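Local coordinates for periplasmic binding protein (Veillonella parvula, PDB 4OVK) that probably serves as the periplasmic solute-binding component of an ABC transporter, capturing a substrate and delivering it to the membrane permease, at residues A[166-175]-A[297-305]. Residues are numbered along the deposited sequence; the frame is centred on the assembly and turned at random.
Sequences YFKQKNASAL and QPDTFNDYI
Tyr166 and Lys170, one helical turn apart, grip the carboxylate of Asp303 in a helix-end-to-loop contact, a polar clasp backed by aromatic packing, where the C-terminal end of helix 150-170 meets the loop joining helices 285-296 and 306-318. The two oxygens divide the work. Asp303 OD1 offers its syn lone pair to Tyr166 OH at 2.5 Å, near the plane of the phenol ring, whereas Asp303 OD2 receives Lys170 NZ at 2.8 Å in a salt bridge that arrives 41° out of the carboxylate plane. This double hold should limit rotation of the carboxylate. The same ammonium makes a weak hydrogen bond to Thr300 O, and a water links Lys170 NZ to that carbonyl as well.

Next to this polar clasp the rings of Tyr166, Phe167, Phe301 and Tyr304 gather. Phe301, at the centre of an inverse gamma turn, inserts its ring so that CE1 comes within 3.3 Å of Phe167 CE1, the planes inclined at 45°; Ala172 CB touches Phe301 CZ at 3.7 Å, and Thr300 CG2 lies over one face of the Phe301 ring. With CG of Tyr166 anti to the backbone N (chi1 168°), the phenol extends to the loop, and its OH meets the ring edges of both Phe301 and Tyr304. A phenylalanine here would probably keep much of this ring packing but leave Asp303 OD1 without its hydroxyl donor. Farther along, Leu175 CD1 rests on the Gln297 amide, whose NE2 bonds to Gly206 O. The long helix 150-170, running between the two parallel sheets, is consistent with the rigid helical linker of this class of binding protein; this contact joins its C-terminal end to the second lobe.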
# COMPACT_ATOMS: atom_id res chain seq x y z
N TYR A 166 -8.67 16.31 5.79
CA TYR A 166 -7.65 17.33 5.51
C TYR A 166 -7.50 17.58 4.01
O TYR A 166 -7.53 18.72 3.55
CB TYR A 166 -6.32 16.95 6.15
CG TYR A 166 -5.13 17.76 5.69
CD1 TYR A 166 -4.82 18.98 6.29
CD2 TYR A 166 -4.31 17.32 4.66
CE1 TYR A 166 -3.73 19.73 5.88
CE2 TYR A 166 -3.22 18.06 4.23
CZ TYR A 166 -2.95 19.28 4.85
OH TYR A 166 -1.88 20.04 4.45
N PHE A 167 -7.35 16.51 3.24
CA PHE A 167 -7.22 16.66 1.78
C PHE A 167 -8.51 17.16 1.11
O PHE A 167 -8.44 17.92 0.15
CB PHE A 167 -6.68 15.37 1.14
CG PHE A 167 -5.20 15.18 1.35
CD1 PHE A 167 -4.29 15.86 0.55
CD2 PHE A 167 -4.72 14.37 2.36
CE1 PHE A 167 -2.93 15.72 0.74
CE2 PHE A 167 -3.36 14.23 2.57
CZ PHE A 167 -2.46 14.91 1.76
N LYS A 168 -9.68 16.78 1.62
CA LYS A 168 -10.92 17.31 1.05
C LYS A 168 -11.00 18.81 1.29
O LYS A 168 -11.48 19.56 0.43
CB LYS A 168 -12.18 16.64 1.62
CG LYS A 168 -12.30 15.15 1.32
CD LYS A 168 -12.60 14.85 -0.14
CE LYS A 168 -14.09 14.87 -0.42
NZ LYS A 168 -14.38 14.77 -1.88
N GLN A 169 -10.54 19.25 2.46
CA GLN A 169 -10.70 20.65 2.84
C GLN A 169 -9.71 21.48 2.02
O GLN A 169 -10.06 22.52 1.53
CB GLN A 169 -10.47 20.85 4.34
CG GLN A 169 -10.93 22.20 4.89
CD GLN A 169 -9.92 23.32 4.66
OE1 GLN A 169 -8.70 23.10 4.65
NE2 GLN A 169 -10.43 24.53 4.48
N LYS A 170 -8.49 20.99 1.86
CA LYS A 170 -7.52 21.68 1.01
C LYS A 170 -8.04 21.80 -0.42
O LYS A 170 -7.78 22.79 -1.10
CB LYS A 170 -6.16 20.99 1.04
CG LYS A 170 -5.44 21.12 2.37
CD LYS A 170 -4.97 22.54 2.64
CE LYS A 170 -4.23 22.62 3.97
NZ LYS A 170 -3.67 23.97 4.20
N ASN A 171 -8.76 20.78 -0.88
CA ASN A 171 -9.43 20.83 -2.18
C ASN A 171 -8.52 21.24 -3.34
O ASN A 171 -8.89 22.07 -4.17
CB ASN A 171 -10.65 21.76 -2.10
CG ASN A 171 -11.64 21.55 -3.23
OD1 ASN A 171 -11.69 20.49 -3.84
ND2 ASN A 171 -12.41 22.58 -3.52
N ALA A 172 -7.34 20.62 -3.40
CA ALA A 172 -6.32 20.95 -4.40
C ALA A 172 -6.75 20.61 -5.83
O ALA A 172 -6.20 21.15 -6.77
CB ALA A 172 -5.01 20.24 -4.07
N SER A 173 -7.73 19.72 -5.99
CA SER A 173 -8.19 19.37 -7.33
C SER A 173 -8.87 20.54 -8.02
O SER A 173 -9.03 20.53 -9.24
CB SER A 173 -9.14 18.17 -7.29
OG SER A 173 -10.26 18.46 -6.48
N ALA A 174 -9.28 21.54 -7.24
CA ALA A 174 -9.95 22.71 -7.77
C ALA A 174 -8.98 23.78 -8.27
O ALA A 174 -9.40 24.74 -8.91
CB ALA A 174 -10.88 23.29 -6.71
N LEU A 175 -7.68 23.63 -7.99
CA LEU A 175 -6.71 24.64 -8.39
C LEU A 175 -6.55 24.70 -9.90
O LEU A 175 -6.69 23.70 -10.61
CB LEU A 175 -5.34 24.39 -7.75
CG LEU A 175 -5.25 24.51 -6.22
CD1 LEU A 175 -3.94 23.90 -5.71
CD2 LEU A 175 -5.40 25.95 -5.76
N GLN A 297 1.83 20.20 -5.04
CA GLN A 297 1.36 21.53 -4.63
C GLN A 297 1.95 21.92 -3.28
O GLN A 297 1.22 22.03 -2.29
CB GLN A 297 -0.17 21.56 -4.53
CG GLN A 297 -0.89 21.28 -5.83
CD GLN A 297 -0.80 22.41 -6.84
OE1 GLN A 297 -0.28 23.51 -6.57
NE2 GLN A 297 -1.35 22.16 -8.02
N PRO A 298 3.27 22.14 -3.22
CA PRO A 298 3.89 22.45 -1.94
C PRO A 298 3.37 23.72 -1.25
O PRO A 298 3.41 23.79 -0.02
CB PRO A 298 5.38 22.61 -2.30
CG PRO A 298 5.39 22.93 -3.75
CD PRO A 298 4.24 22.16 -4.32
N ASP A 299 2.91 24.70 -2.02
CA ASP A 299 2.38 25.94 -1.44
C ASP A 299 1.05 25.72 -0.73
O ASP A 299 0.73 26.45 0.21
CB ASP A 299 2.26 27.04 -2.51
CG ASP A 299 3.62 27.56 -2.99
OD1 ASP A 299 4.66 27.20 -2.39
OD2 ASP A 299 3.66 28.36 -3.96
N THR A 300 0.28 24.73 -1.17
CA THR A 300 -0.97 24.33 -0.53
C THR A 300 -0.70 23.44 0.69
O THR A 300 -1.26 23.65 1.78
CB THR A 300 -1.86 23.58 -1.55
OG1 THR A 300 -2.22 24.46 -2.62
CG2 THR A 300 -3.12 23.03 -0.89
N PHE A 301 0.15 22.44 0.51
CA PHE A 301 0.40 21.44 1.55
C PHE A 301 1.64 21.83 2.37
O PHE A 301 2.64 21.13 2.40
CB PHE A 301 0.53 20.07 0.89
CG PHE A 301 -0.73 19.65 0.16
CD1 PHE A 301 -1.89 19.39 0.88
CD2 PHE A 301 -0.77 19.57 -1.22
CE1 PHE A 301 -3.05 19.01 0.23
CE2 PHE A 301 -1.93 19.20 -1.88
CZ PHE A 301 -3.07 18.92 -1.15
N ASN A 302 1.54 22.96 3.05
CA ASN A 302 2.70 23.57 3.72
C ASN A 302 2.57 23.64 5.23
O ASN A 302 3.26 24.42 5.88
CB ASN A 302 2.90 25.00 3.19
CG ASN A 302 1.71 25.90 3.48
OD1 ASN A 302 0.67 25.45 3.97
ND2 ASN A 302 1.86 27.18 3.18
N ASP A 303 1.68 22.83 5.79
CA ASP A 303 1.37 22.91 7.21
C ASP A 303 1.58 21.58 7.94
O ASP A 303 0.98 21.33 9.00
CB ASP A 303 -0.06 23.45 7.41
CG ASP A 303 -1.09 22.71 6.58
OD1 ASP A 303 -0.76 21.67 5.98
OD2 ASP A 303 -2.23 23.19 6.51
N TYR A 304 2.45 20.75 7.38
CA TYR A 304 2.94 19.54 8.02
C TYR A 304 4.38 19.26 7.60
O TYR A 304 4.86 19.76 6.57
CB TYR A 304 2.07 18.32 7.70
CG TYR A 304 1.97 17.99 6.23
CD1 TYR A 304 2.93 17.21 5.59
CD2 TYR A 304 0.89 18.45 5.47
CE1 TYR A 304 2.83 16.91 4.24
CE2 TYR A 304 0.78 18.14 4.12
CZ TYR A 304 1.76 17.37 3.51
OH TYR A 304 1.64 17.06 2.17
N ILE A 305 5.07 18.49 8.44
CA ILE A 305 6.42 18.01 8.15
C ILE A 305 6.34 16.49 8.06
O ILE A 305 6.08 15.81 9.05
CB ILE A 305 7.41 18.43 9.26
CG1 ILE A 305 7.43 19.96 9.41
CG2 ILE A 305 8.80 17.89 8.96
CD1 ILE A 305 8.17 20.42 10.64
O HOH W 1 -2.98 25.81 2.28